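Local coordinates for PUM-HD domain-containing protein (Caenorhabditis elegans, PDB 7CGF) that binds RNA along a crescent of Pumilio repeats and probably recognises elements in the 3' untranslated regions of messenger RNAs, at residues 35-40 / 68-73; 158-163 / 194-199; 200-205 / 235-240; 260-265 / 304-309. The protein carries 2 engineered substitutions. One frame throughout, in Å; residues are numbered along the deposited sequence.

Contact 1 of 4, residues 35-40 / 68-73; sequences GALLKF and DEVVSN
The backbone oxygen of E69 is gripped by three donors from the end of its own helix, 67-72, on the side where E69 and N73 meet L37 and L38. The side-chain amide gives the shortest of these bonds, N73 ND2 to E69 O at 2.8 Å, with the acceptor close to the amide plane; S72 OG and the backbone N73 N supply the other two. A further, weak bond runs from N73 ND2 to E69 OE1, possible because the glutamate chain bends at its second torsion (chi2 -75°) and folds its carboxylate back over the helix end. Asparagine suits this place, where one helix stops and 74-78 starts: its short amide turns back onto the preceding turn.

Two leucines pack here, L37 on the aliphatic base of E69 and on V70, L38 on the N73 amide. L37 and E69 run antiparallel alongside each other, L37 CB 3.6 Å from E69 CB, while L37 CD1 reaches V70 CG2 at 4.0 Å; L37 is buried, with I50 and L77 also touching it. L38 lies across N73, nearly perpendicular to it, its CD2 packing 3.6 Å from N73 OD1.

One water ties the two segments together. It donates to G35 O at 2.7 Å and to E69 OE1 at 3.0 Å, and accepts from L38 N in the first turn of helix 37-41. No direct hydrogen bond joins 35-40 to 68-73: the ND2 bond to E69 O sets the amide against L38, while the water and a weak bond from ND2 hold the carboxylate of E69, whose CB packs on L37.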
# COMPACT_ATOMS: atom_id res chain seq x y z
N GLY A 35 10.29 23.96 31.27
CA GLY A 35 11.49 23.24 30.93
C GLY A 35 11.38 21.75 31.07
O GLY A 35 12.30 21.04 30.64
N ALA A 36 10.29 21.25 31.65
CA ALA A 36 10.08 19.83 31.84
C ALA A 36 9.46 19.15 30.62
O ALA A 36 9.17 17.95 30.69
CB ALA A 36 9.19 19.56 33.06
N LEU A 37 9.26 19.89 29.53
CA LEU A 37 8.57 19.34 28.36
C LEU A 37 9.27 18.09 27.84
O LEU A 37 8.63 17.07 27.56
CB LEU A 37 8.45 20.40 27.26
CG LEU A 37 7.76 20.05 25.93
CD1 LEU A 37 8.69 19.27 24.98
CD2 LEU A 37 6.45 19.30 26.11
N LEU A 38 10.59 18.17 27.67
CA LEU A 38 11.34 17.04 27.13
C LEU A 38 11.15 15.80 27.99
O LEU A 38 10.85 14.71 27.48
CB LEU A 38 12.82 17.41 27.00
CG LEU A 38 13.78 16.30 26.57
CD1 LEU A 38 13.43 15.76 25.19
CD2 LEU A 38 15.23 16.79 26.61
N LYS A 39 11.34 15.93 29.31
CA LYS A 39 11.17 14.78 30.20
C LYS A 39 9.74 14.24 30.14
O LYS A 39 9.53 13.02 30.06
CB LYS A 39 11.55 15.16 31.64
CG LYS A 39 13.04 15.18 31.91
CD LYS A 39 13.30 15.62 33.35
CE LYS A 39 14.72 16.14 33.57
NZ LYS A 39 15.74 15.06 33.43
N PHE A 40 8.75 15.14 30.14
CA PHE A 40 7.36 14.70 30.07
C PHE A 40 7.09 13.93 28.77
O PHE A 40 6.48 12.85 28.79
CB PHE A 40 6.42 15.90 30.17
CG PHE A 40 5.87 16.13 31.56
CD1 PHE A 40 6.60 16.82 32.50
CD2 PHE A 40 4.61 15.66 31.89
CE1 PHE A 40 6.08 17.04 33.78
CE2 PHE A 40 4.08 15.87 33.16
CZ PHE A 40 4.83 16.55 34.10
N ASP A 68 7.45 26.08 21.92
CA ASP A 68 8.86 26.44 21.82
C ASP A 68 9.75 25.30 22.28
O ASP A 68 10.82 25.08 21.70
CB ASP A 68 9.17 27.70 22.62
CG ASP A 68 8.84 28.97 21.87
OD1 ASP A 68 8.40 28.88 20.70
OD2 ASP A 68 9.04 30.07 22.44
N GLU A 69 9.35 24.57 23.33
CA GLU A 69 10.16 23.46 23.79
C GLU A 69 10.05 22.25 22.87
O GLU A 69 11.04 21.51 22.71
CB GLU A 69 9.78 23.07 25.23
CG GLU A 69 10.26 24.05 26.32
CD GLU A 69 11.75 23.97 26.62
OE1 GLU A 69 12.43 23.02 26.17
OE2 GLU A 69 12.26 24.87 27.34
N VAL A 70 8.89 22.02 22.25
CA VAL A 70 8.80 20.98 21.21
C VAL A 70 9.77 21.28 20.07
O VAL A 70 10.51 20.41 19.61
CB VAL A 70 7.36 20.84 20.69
CG1 VAL A 70 7.32 19.95 19.44
CG2 VAL A 70 6.44 20.27 21.77
N VAL A 71 9.75 22.53 19.59
CA VAL A 71 10.67 22.93 18.53
C VAL A 71 12.12 22.77 18.97
O VAL A 71 12.96 22.21 18.24
CB VAL A 71 10.39 24.37 18.08
CG1 VAL A 71 11.53 24.88 17.20
CG2 VAL A 71 9.09 24.44 17.34
N SER A 72 12.46 23.29 20.16
CA SER A 72 13.85 23.25 20.58
C SER A 72 14.34 21.83 20.81
O SER A 72 15.54 21.58 20.66
CB SER A 72 14.04 24.11 21.85
OG SER A 72 13.67 23.39 23.00
N ASN A 73 13.44 20.89 21.09
CA ASN A 73 13.82 19.50 21.33
C ASN A 73 13.35 18.57 20.23
O ASN A 73 13.28 17.35 20.45
CB ASN A 73 13.27 19.04 22.68
CG ASN A 73 13.91 19.78 23.86
OD1 ASN A 73 15.03 19.46 24.27
ND2 ASN A 73 13.19 20.77 24.39
O HOH W 1 12.25 20.64 27.93

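Contact 2 of 4, residues 158-163 / 194-199; sequences VVQKAI and GCRVVQ. With nucleotides of chain B.
The RNA-reading surface of the Pumilio crescent is formed here by parallel helices of two successive repeats, with Q160 of helix 155-165 lying against R196 of helix 194-204. The two short segments run 9.3 Å apart at only 3° to each other, as expected of neighbouring repeats stacked side by side. Behind the RNA, V197 is the apolar wedge: its CG1 meets V159 CG1 at 3.8 Å and I163 CD1 at 4.0 Å, branched side chains whose methyls fill the buried space between helices, and M150 adds to the same layer.

Towards the nucleotides the chemistry turns polar. The amide of Q160 rests on the start of the R196 side chain, NE2 lying 3.4 Å from R196 CB, and its OE1 accepts from N2 of guanosine 5 of chain B at 2.8 Å. Bonds from R200 to Q160 OE1 and from Q160 NE2 to C156 O hold that amide in place.

C195, R196 and Q199 fit the well-known Pumilio recognition triplet for adenine. Sent round by the bend at its second torsion (chi2 -80°), R196 slides its flat guanidinium between two bases of chain B, guanosine 5 over one face and A4 over the opposite one; arginine thus offers both a broad stacking surface and a positive charge. C195 SG packs 3.5 Å from C2 of A4. Q199 presents its amide to the same base: OE1, less surely placed, accepts from N6, while NE2 donates to N1 of A4 at 2.9 Å in a nearly straight bond of 165°.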
# COMPACT_ATOMS: atom_id res chain seq x y z
N VAL A 158 6.51 6.57 4.04
CA VAL A 158 6.62 8.00 3.76
C VAL A 158 6.41 8.25 2.27
O VAL A 158 5.71 9.20 1.88
CB VAL A 158 7.99 8.53 4.23
CG1 VAL A 158 8.14 10.01 3.88
CG2 VAL A 158 8.19 8.27 5.73
N VAL A 159 7.02 7.42 1.42
CA VAL A 159 6.86 7.58 -0.03
C VAL A 159 5.42 7.32 -0.44
O VAL A 159 4.86 8.02 -1.29
CB VAL A 159 7.84 6.67 -0.79
CG1 VAL A 159 7.56 6.68 -2.32
CG2 VAL A 159 9.25 7.11 -0.53
N GLN A 160 4.80 6.28 0.12
CA GLN A 160 3.41 6.01 -0.25
C GLN A 160 2.50 7.16 0.18
O GLN A 160 1.59 7.54 -0.57
CB GLN A 160 2.93 4.71 0.38
CG GLN A 160 3.51 3.48 -0.31
CD GLN A 160 3.18 2.22 0.45
OE1 GLN A 160 2.03 1.77 0.45
NE2 GLN A 160 4.18 1.64 1.11
N LYS A 161 2.72 7.71 1.37
CA LYS A 161 1.91 8.85 1.80
C LYS A 161 2.09 10.02 0.86
O LYS A 161 1.11 10.72 0.53
CB LYS A 161 2.28 9.25 3.24
CG LYS A 161 1.38 10.34 3.84
CD LYS A 161 -0.06 9.85 3.96
CE LYS A 161 -0.33 9.12 5.26
NZ LYS A 161 -1.78 8.75 5.38
N ALA A 162 3.32 10.27 0.41
CA ALA A 162 3.55 11.35 -0.55
C ALA A 162 2.74 11.14 -1.83
O ALA A 162 2.11 12.08 -2.35
CB ALA A 162 5.04 11.45 -0.88
N ILE A 163 2.77 9.92 -2.37
CA ILE A 163 2.03 9.63 -3.59
C ILE A 163 0.53 9.79 -3.37
O ILE A 163 -0.20 10.23 -4.28
CB ILE A 163 2.39 8.21 -4.10
CG1 ILE A 163 3.85 8.18 -4.54
CG2 ILE A 163 1.48 7.78 -5.25
CD1 ILE A 163 4.43 6.76 -4.62
N GLY A 194 9.04 -2.03 -1.81
CA GLY A 194 8.97 -1.35 -3.10
C GLY A 194 7.72 -1.66 -3.88
O GLY A 194 7.21 -0.82 -4.62
N CYS A 195 7.17 -2.87 -3.71
CA CYS A 195 6.00 -3.22 -4.51
C CYS A 195 4.80 -2.36 -4.14
O CYS A 195 3.95 -2.09 -4.99
CB CYS A 195 5.66 -4.70 -4.36
SG CYS A 195 5.03 -5.14 -2.70
N ARG A 196 4.75 -1.89 -2.89
CA ARG A 196 3.66 -1.05 -2.44
C ARG A 196 3.79 0.35 -3.00
O ARG A 196 2.79 1.02 -3.28
CB ARG A 196 3.66 -1.00 -0.90
CG ARG A 196 3.55 -2.38 -0.24
CD ARG A 196 2.10 -2.89 -0.22
NE ARG A 196 2.00 -4.06 0.65
CZ ARG A 196 0.86 -4.52 1.17
NH1 ARG A 196 -0.28 -3.91 0.94
NH2 ARG A 196 0.89 -5.60 1.96
N VAL A 197 5.03 0.82 -3.16
CA VAL A 197 5.27 2.09 -3.83
C VAL A 197 4.79 2.02 -5.27
O VAL A 197 4.12 2.93 -5.76
CB VAL A 197 6.75 2.47 -3.74
CG1 VAL A 197 7.04 3.70 -4.61
CG2 VAL A 197 7.12 2.76 -2.29
N VAL A 198 5.13 0.94 -5.98
CA VAL A 198 4.68 0.80 -7.37
C VAL A 198 3.16 0.78 -7.43
O VAL A 198 2.55 1.45 -8.28
CB VAL A 198 5.29 -0.45 -8.01
CG1 VAL A 198 4.75 -0.64 -9.46
CG2 VAL A 198 6.81 -0.40 -8.00
N GLN A 199 2.52 0.03 -6.53
CA GLN A 199 1.06 -0.01 -6.53
C GLN A 199 0.46 1.37 -6.29
O GLN A 199 -0.52 1.75 -6.95
CB GLN A 199 0.56 -1.00 -5.49
CG GLN A 199 0.87 -2.43 -5.90
CD GLN A 199 0.60 -3.41 -4.79
OE1 GLN A 199 -0.56 -3.61 -4.40
NE2 GLN A 199 1.66 -4.02 -4.24
P A B 4 -0.85 -13.64 3.22
OP1 A B 4 -0.30 -14.18 4.48
OP2 A B 4 -2.28 -13.28 3.13
O5' A B 4 0.01 -12.36 2.85
C5' A B 4 1.38 -12.34 3.16
C4' A B 4 2.09 -11.15 2.57
O4' A B 4 1.56 -10.85 1.25
C3' A B 4 1.97 -9.83 3.30
O3' A B 4 2.75 -9.76 4.47
C2' A B 4 2.42 -8.85 2.22
O2' A B 4 3.84 -8.88 2.11
C1' A B 4 1.84 -9.49 0.96
N9 A B 4 0.64 -8.78 0.47
C8 A B 4 -0.71 -8.81 0.74
N7 A B 4 -1.38 -7.92 0.01
C5 A B 4 -0.39 -7.28 -0.75
C6 A B 4 -0.36 -6.25 -1.72
N6 A B 4 -1.41 -5.57 -2.19
N1 A B 4 0.84 -5.92 -2.23
C2 A B 4 1.93 -6.53 -1.84
N3 A B 4 2.04 -7.50 -0.94
C4 A B 4 0.84 -7.81 -0.45
P G B 5 2.34 -8.76 5.67
OP1 G B 5 3.17 -9.14 6.83
OP2 G B 5 0.86 -8.71 5.80
O5' G B 5 2.80 -7.32 5.16
C5' G B 5 4.13 -7.07 4.73
C4' G B 5 4.39 -5.60 4.52
O4' G B 5 3.38 -5.03 3.65
C3' G B 5 4.34 -4.73 5.77
O3' G B 5 5.56 -4.77 6.47
C2' G B 5 4.01 -3.35 5.22
O2' G B 5 5.17 -2.70 4.73
C1' G B 5 3.11 -3.70 4.03
N9 G B 5 1.68 -3.58 4.34
C8 G B 5 0.90 -4.48 5.02
N7 G B 5 -0.35 -4.09 5.12
C5 G B 5 -0.37 -2.87 4.46
C6 G B 5 -1.45 -1.97 4.24
O6 G B 5 -2.63 -2.07 4.60
N1 G B 5 -1.03 -0.85 3.53
C2 G B 5 0.24 -0.61 3.08
N2 G B 5 0.41 0.55 2.41
N3 G B 5 1.27 -1.43 3.28
C4 G B 5 0.88 -2.53 3.98

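Contact 3 of 4, residues 200-205 / 235-240; sequences RCLEHC and QHVIEH. With nucleotides of chain B.
L202 and E203, preceded by R200, bring the end of helix 194-204 against H236, V237 and H240 of the parallel helix 230-240. R200 bends its chain so that NH2 meets E203 OE1 at 2.8 Å, a salt bridge entering from above the carboxylate plane; the same arginine packs on a guanine base of the RNA. L202 is the apolar link: its CD1 fits against H236 CB at 3.7 Å and V237 CG2 at 3.8 Å, a branched tip suited to the buried cleft between helices.

E203 carries the polar side. With its chain extended beyond CG (chi2 163°), its OE2 accepts from H236 NE2 at 2.9 Å; the oxygen lies in the ring plane of H236 but is itself met on its anti side, well out of the carboxylate plane. E203 CA sits over the centre of the H240 ring in a CH-pi contact, opposite E239 CG on the other face, and a water bonds H240 NE2 and, weakly, E203 OE2. With alanine in place of this glutamate, R200 NH2 and H236 NE2 would probably lose the carboxylate they share, leaving the imidazole held through ND1 alone.

Beside H236, Q235 NE2 donates to O4 of U3 of chain B at 2.9 Å. Since H236 also bonds the Y232 carbonyl through ND1, both its nitrogens appear to donate; the carboxylate may favour a charged ring, though the nearby R200 would offset this.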
# COMPACT_ATOMS: atom_id res chain seq x y z
N ARG A 200 1.02 2.12 -5.34
CA ARG A 200 0.49 3.45 -5.04
C ARG A 200 0.63 4.37 -6.24
O ARG A 200 -0.29 5.14 -6.56
CB ARG A 200 1.19 4.02 -3.80
CG ARG A 200 0.30 4.85 -2.86
CD ARG A 200 -0.85 4.06 -2.26
NE ARG A 200 -0.39 2.92 -1.47
CZ ARG A 200 -0.66 1.64 -1.75
NH1 ARG A 200 -0.17 0.67 -0.98
NH2 ARG A 200 -1.43 1.32 -2.77
N CYS A 201 1.76 4.29 -6.95
CA CYS A 201 1.94 5.06 -8.17
C CYS A 201 0.89 4.71 -9.22
O CYS A 201 0.34 5.60 -9.88
CB CYS A 201 3.33 4.84 -8.74
SG CYS A 201 4.58 5.68 -7.80
N LEU A 202 0.60 3.41 -9.40
CA LEU A 202 -0.41 3.02 -10.38
C LEU A 202 -1.80 3.53 -10.01
O LEU A 202 -2.61 3.82 -10.91
CB LEU A 202 -0.43 1.49 -10.53
CG LEU A 202 0.86 0.90 -11.06
CD1 LEU A 202 0.80 -0.63 -10.94
CD2 LEU A 202 1.08 1.33 -12.51
N GLU A 203 -2.07 3.68 -8.72
CA GLU A 203 -3.36 4.17 -8.24
C GLU A 203 -3.52 5.68 -8.42
O GLU A 203 -4.61 6.15 -8.73
CB GLU A 203 -3.55 3.84 -6.76
CG GLU A 203 -3.84 2.39 -6.49
CD GLU A 203 -3.61 2.04 -5.04
OE1 GLU A 203 -3.16 2.93 -4.28
OE2 GLU A 203 -3.87 0.88 -4.66
N HIS A 204 -2.45 6.46 -8.19
CA HIS A 204 -2.60 7.91 -8.04
C HIS A 204 -1.90 8.75 -9.10
O HIS A 204 -2.24 9.93 -9.25
CB HIS A 204 -2.08 8.36 -6.67
CG HIS A 204 -2.86 7.81 -5.53
ND1 HIS A 204 -4.03 8.40 -5.09
CD2 HIS A 204 -2.65 6.74 -4.73
CE1 HIS A 204 -4.51 7.70 -4.07
NE2 HIS A 204 -3.69 6.70 -3.83
N CYS A 205 -0.91 8.22 -9.79
CA CYS A 205 -0.19 9.04 -10.74
C CYS A 205 -0.98 9.19 -12.03
O CYS A 205 -1.91 8.43 -12.31
CB CYS A 205 1.19 8.45 -11.02
SG CYS A 205 2.27 8.58 -9.61
N GLN A 235 -1.75 -7.15 -10.69
CA GLN A 235 -3.18 -6.95 -10.48
C GLN A 235 -3.54 -5.46 -10.51
O GLN A 235 -4.59 -5.08 -11.04
CB GLN A 235 -3.62 -7.60 -9.18
CG GLN A 235 -3.57 -9.12 -9.30
CD GLN A 235 -4.08 -9.77 -8.05
OE1 GLN A 235 -5.27 -9.67 -7.73
NE2 GLN A 235 -3.18 -10.40 -7.31
N HIS A 236 -2.64 -4.61 -10.01
CA HIS A 236 -2.89 -3.17 -10.06
C HIS A 236 -2.82 -2.62 -11.48
O HIS A 236 -3.56 -1.67 -11.79
CB HIS A 236 -1.90 -2.45 -9.14
CG HIS A 236 -2.38 -2.34 -7.73
ND1 HIS A 236 -2.58 -3.45 -6.93
CD2 HIS A 236 -2.75 -1.27 -6.99
CE1 HIS A 236 -3.03 -3.06 -5.75
NE2 HIS A 236 -3.15 -1.74 -5.76
N VAL A 237 -1.96 -3.18 -12.34
CA VAL A 237 -1.95 -2.81 -13.76
C VAL A 237 -3.28 -3.15 -14.42
O VAL A 237 -3.86 -2.33 -15.14
CB VAL A 237 -0.79 -3.49 -14.50
CG1 VAL A 237 -0.85 -3.12 -16.02
CG2 VAL A 237 0.53 -3.06 -13.91
N ILE A 238 -3.79 -4.37 -14.18
CA ILE A 238 -5.09 -4.75 -14.72
C ILE A 238 -6.16 -3.73 -14.33
O ILE A 238 -6.96 -3.29 -15.17
CB ILE A 238 -5.45 -6.17 -14.26
CG1 ILE A 238 -4.52 -7.17 -14.95
CG2 ILE A 238 -6.93 -6.48 -14.59
CD1 ILE A 238 -4.45 -8.56 -14.27
N GLU A 239 -6.17 -3.32 -13.07
CA GLU A 239 -7.23 -2.42 -12.63
C GLU A 239 -7.02 -1.00 -13.12
O GLU A 239 -7.97 -0.35 -13.57
CB GLU A 239 -7.34 -2.45 -11.11
CG GLU A 239 -8.47 -1.57 -10.61
CD GLU A 239 -8.85 -1.84 -9.19
OE1 GLU A 239 -8.30 -2.79 -8.58
OE2 GLU A 239 -9.71 -1.11 -8.67
N HIS A 240 -5.79 -0.50 -13.05
CA HIS A 240 -5.52 0.93 -13.25
C HIS A 240 -4.86 1.26 -14.58
O HIS A 240 -4.64 2.44 -14.87
CB HIS A 240 -4.66 1.45 -12.09
CG HIS A 240 -5.33 1.34 -10.76
ND1 HIS A 240 -6.33 2.20 -10.37
CD2 HIS A 240 -5.14 0.49 -9.73
CE1 HIS A 240 -6.73 1.88 -9.16
NE2 HIS A 240 -6.04 0.84 -8.74
P U B 3 -1.90 -19.63 1.30
OP1 U B 3 -0.51 -19.62 1.83
OP2 U B 3 -3.05 -19.68 2.21
O5' U B 3 -2.19 -18.36 0.38
C5' U B 3 -2.29 -17.06 0.93
C4' U B 3 -1.21 -16.19 0.34
O4' U B 3 -1.43 -16.05 -1.08
C3' U B 3 -1.14 -14.76 0.85
O3' U B 3 -0.45 -14.70 2.09
C2' U B 3 -0.39 -14.05 -0.27
O2' U B 3 1.00 -14.24 -0.13
C1' U B 3 -0.85 -14.83 -1.51
N1 U B 3 -1.79 -14.08 -2.38
C2 U B 3 -1.15 -13.38 -3.39
O2 U B 3 0.06 -13.42 -3.51
N3 U B 3 -1.98 -12.68 -4.23
C4 U B 3 -3.35 -12.59 -4.14
O4 U B 3 -3.97 -11.92 -4.96
C5 U B 3 -3.94 -13.34 -3.06
C6 U B 3 -3.15 -14.03 -2.23
O HOH W 2 -6.27 -0.51 -6.48

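Contact 4 of 4, residues 260-265 / 304-309; sequences FATHKY and MKDQYA. With nucleotides of chain B.
Helix 257-261 ends as it meets the turn that leads into helix 309-319, and the CA atoms of A261 and A309 come within 4.7 Å. Small side chains suit so close an approach; the two alanine CB atoms touch at 3.7 Å. D306 caps the incoming helix: OD2 accepts from A309 N at 2.9 Å and 171° through its anti lone pair, and from Y308 N above the carboxylate plane. The T262 methyl, CG2, leans on the capping group, 3.5 Å from D306 CG, while T262 OG1 bonds the F258 carbonyl. A water joins T262 O, D306 OD1 and Q307 NE2.

The Y308 ring is sandwiched between the K264 backbone and the Q307 side chain. K264 CA stands over one face in a CH-pi contact, 3.5 Å from the ring centroid, Q307 CG covers the opposite face, and T262 O lies at the edge, 3.4 Å from CD2. Beyond the ring K264 is extended through its first three torsions, with a turn at chi4 (68°), bringing NZ to O2' of G2 of chain B at 2.9 Å and, weakly, to OP1 of U3 of chain B. A serine in place of Y308 would probably open a gap under K264 CA and leave the base of the lysine chain less firmly supported.

Around this junction, helix 266-276 touches A261 through I270 and Y308 through S267, helix 221-225 packs on F260, and L339 of helix 336-339 meets M304 and K305.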
# COMPACT_ATOMS: atom_id res chain seq x y z
N PHE A 260 -0.03 -20.10 -16.41
CA PHE A 260 -0.38 -19.04 -15.46
C PHE A 260 -1.27 -19.56 -14.35
O PHE A 260 -1.11 -19.19 -13.18
CB PHE A 260 -1.06 -17.87 -16.17
CG PHE A 260 -0.11 -16.85 -16.70
CD1 PHE A 260 0.51 -17.03 -17.93
CD2 PHE A 260 0.15 -15.69 -16.00
CE1 PHE A 260 1.39 -16.09 -18.43
CE2 PHE A 260 1.02 -14.74 -16.48
CZ PHE A 260 1.66 -14.95 -17.70
N ALA A 261 -2.19 -20.47 -14.68
CA ALA A 261 -3.20 -20.89 -13.71
C ALA A 261 -2.66 -21.87 -12.68
O ALA A 261 -3.21 -21.96 -11.58
CB ALA A 261 -4.38 -21.53 -14.44
N THR A 262 -1.62 -22.62 -13.02
CA THR A 262 -1.13 -23.68 -12.15
C THR A 262 0.05 -23.25 -11.31
O THR A 262 0.67 -24.10 -10.66
CB THR A 262 -0.79 -24.93 -12.97
OG1 THR A 262 0.25 -24.64 -13.92
CG2 THR A 262 -2.02 -25.42 -13.70
N HIS A 263 0.40 -21.97 -11.30
CA HIS A 263 1.44 -21.46 -10.42
C HIS A 263 0.81 -20.59 -9.34
O HIS A 263 -0.25 -19.99 -9.54
CB HIS A 263 2.52 -20.70 -11.21
CG HIS A 263 3.41 -21.60 -12.01
ND1 HIS A 263 3.03 -22.13 -13.22
CD2 HIS A 263 4.65 -22.08 -11.76
CE1 HIS A 263 4.00 -22.90 -13.69
NE2 HIS A 263 4.99 -22.89 -12.82
N LYS A 264 1.47 -20.58 -8.16
CA LYS A 264 0.83 -20.10 -6.94
C LYS A 264 0.38 -18.65 -7.07
O LYS A 264 -0.78 -18.32 -6.80
CB LYS A 264 1.79 -20.23 -5.76
CG LYS A 264 1.21 -19.78 -4.46
CD LYS A 264 2.31 -19.91 -3.38
CE LYS A 264 1.89 -19.34 -2.02
NZ LYS A 264 0.82 -20.09 -1.31
N TYR A 265 1.30 -17.77 -7.45
CA TYR A 265 1.01 -16.35 -7.45
C TYR A 265 0.34 -15.89 -8.73
O TYR A 265 -0.61 -15.10 -8.67
CB TYR A 265 2.31 -15.60 -7.20
CG TYR A 265 2.85 -15.95 -5.84
CD1 TYR A 265 2.14 -15.61 -4.69
CD2 TYR A 265 4.04 -16.65 -5.71
CE1 TYR A 265 2.63 -15.93 -3.44
CE2 TYR A 265 4.53 -16.98 -4.46
CZ TYR A 265 3.80 -16.61 -3.34
OH TYR A 265 4.28 -16.93 -2.08
N MET A 304 -9.01 -28.00 -13.31
CA MET A 304 -9.79 -28.40 -12.14
C MET A 304 -9.08 -29.43 -11.29
O MET A 304 -9.42 -29.59 -10.11
CB MET A 304 -11.16 -28.93 -12.59
CG MET A 304 -12.09 -27.85 -13.14
SD MET A 304 -13.61 -28.52 -13.84
CE MET A 304 -14.52 -28.86 -12.34
N LYS A 305 -8.11 -30.14 -11.85
CA LYS A 305 -7.32 -31.12 -11.12
C LYS A 305 -6.15 -30.51 -10.36
O LYS A 305 -5.44 -31.24 -9.66
CB LYS A 305 -6.79 -32.19 -12.08
CG LYS A 305 -7.87 -33.04 -12.75
CD LYS A 305 -7.31 -33.84 -13.92
CE LYS A 305 -8.38 -34.71 -14.55
NZ LYS A 305 -7.95 -35.30 -15.85
N ASP A 306 -5.93 -29.20 -10.48
CA ASP A 306 -4.71 -28.57 -10.00
C ASP A 306 -4.97 -27.74 -8.74
O ASP A 306 -6.04 -27.16 -8.56
CB ASP A 306 -4.09 -27.68 -11.09
CG ASP A 306 -2.83 -26.97 -10.62
OD1 ASP A 306 -1.73 -27.57 -10.65
OD2 ASP A 306 -2.95 -25.79 -10.22
N GLN A 307 -3.95 -27.71 -7.87
CA GLN A 307 -4.07 -27.10 -6.55
C GLN A 307 -4.39 -25.61 -6.61
O GLN A 307 -5.05 -25.09 -5.71
CB GLN A 307 -2.76 -27.33 -5.78
CG GLN A 307 -1.55 -26.72 -6.48
CD GLN A 307 -0.27 -26.95 -5.73
OE1 GLN A 307 -0.29 -27.17 -4.51
NE2 GLN A 307 0.85 -26.91 -6.43
N TYR A 308 -3.93 -24.91 -7.65
CA TYR A 308 -4.26 -23.49 -7.81
C TYR A 308 -5.31 -23.24 -8.88
O TYR A 308 -6.24 -22.47 -8.64
CB TYR A 308 -3.00 -22.67 -8.15
CG TYR A 308 -1.87 -22.89 -7.17
CD1 TYR A 308 -2.06 -22.66 -5.81
CD2 TYR A 308 -0.62 -23.31 -7.60
CE1 TYR A 308 -1.03 -22.86 -4.90
CE2 TYR A 308 0.42 -23.52 -6.70
CZ TYR A 308 0.20 -23.28 -5.36
OH TYR A 308 1.22 -23.49 -4.46
N ALA A 309 -5.20 -23.92 -10.01
CA ALA A 309 -6.07 -23.64 -11.14
C ALA A 309 -7.53 -24.00 -10.87
O ALA A 309 -8.42 -23.44 -11.51
CB ALA A 309 -5.56 -24.36 -12.39
P G B 2 -5.80 -23.69 1.72
OP1 G B 2 -4.95 -23.51 2.92
OP2 G B 2 -7.18 -23.17 1.76
O5' G B 2 -5.01 -22.95 0.54
C5' G B 2 -3.77 -23.45 0.08
C4' G B 2 -3.18 -22.53 -0.96
O4' G B 2 -4.03 -22.51 -2.13
C3' G B 2 -3.07 -21.07 -0.55
O3' G B 2 -1.93 -20.84 0.25
C2' G B 2 -3.06 -20.35 -1.90
O2' G B 2 -1.78 -20.43 -2.52
C1' G B 2 -4.02 -21.22 -2.71
N9 G B 2 -5.39 -20.66 -2.72
C8 G B 2 -6.36 -20.71 -1.74
N7 G B 2 -7.46 -20.09 -2.07
C5 G B 2 -7.21 -19.59 -3.35
C6 G B 2 -8.02 -18.83 -4.23
O6 G B 2 -9.17 -18.43 -4.08
N1 G B 2 -7.34 -18.56 -5.43
C2 G B 2 -6.08 -18.97 -5.72
N2 G B 2 -5.60 -18.59 -6.92
N3 G B 2 -5.30 -19.66 -4.90
C4 G B 2 -5.94 -19.94 -3.75
P U B 3 -1.90 -19.63 1.30
OP1 U B 3 -0.51 -19.62 1.83
OP2 U B 3 -3.05 -19.68 2.21
O5' U B 3 -2.19 -18.36 0.38
C5' U B 3 -2.29 -17.06 0.93
C4' U B 3 -1.21 -16.19 0.34
O4' U B 3 -1.43 -16.05 -1.08
C3' U B 3 -1.14 -14.76 0.85
O3' U B 3 -0.45 -14.70 2.09
C2' U B 3 -0.39 -14.05 -0.27
O2' U B 3 1.00 -14.24 -0.13
C1' U B 3 -0.85 -14.83 -1.51
N1 U B 3 -1.79 -14.08 -2.38
C2 U B 3 -1.15 -13.38 -3.39
O2 U B 3 0.06 -13.42 -3.51
N3 U B 3 -1.98 -12.68 -4.23
C4 U B 3 -3.35 -12.59 -4.14
O4 U B 3 -3.97 -11.92 -4.96
C5 U B 3 -3.94 -13.34 -3.06
C6 U B 3 -3.15 -14.03 -2.23
O HOH W 3 0.38 -26.53 -9.41

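Overall arrangement
Contact 2 is the buried one, its centre about 6 Å from that of the chain; the other three are partly buried. It shares helix 194-204 with contact 3, their centres about 11 Å apart, and the two touch. Both join parallel helices of adjacent repeats through apolar methyls, but contact 2 turns to base stacking and amide recognition, contact 3 to a carboxylate shared by arginine and histidine. Contacts 1 and 4 lie on opposite sides of the chain's centre, their own centres about 58 Å apart, and work at helix ends: contact 1 bridges by water without touching RNA, whereas contact 4 uses an aspartate cap and a lysine that reaches the RNA backbone.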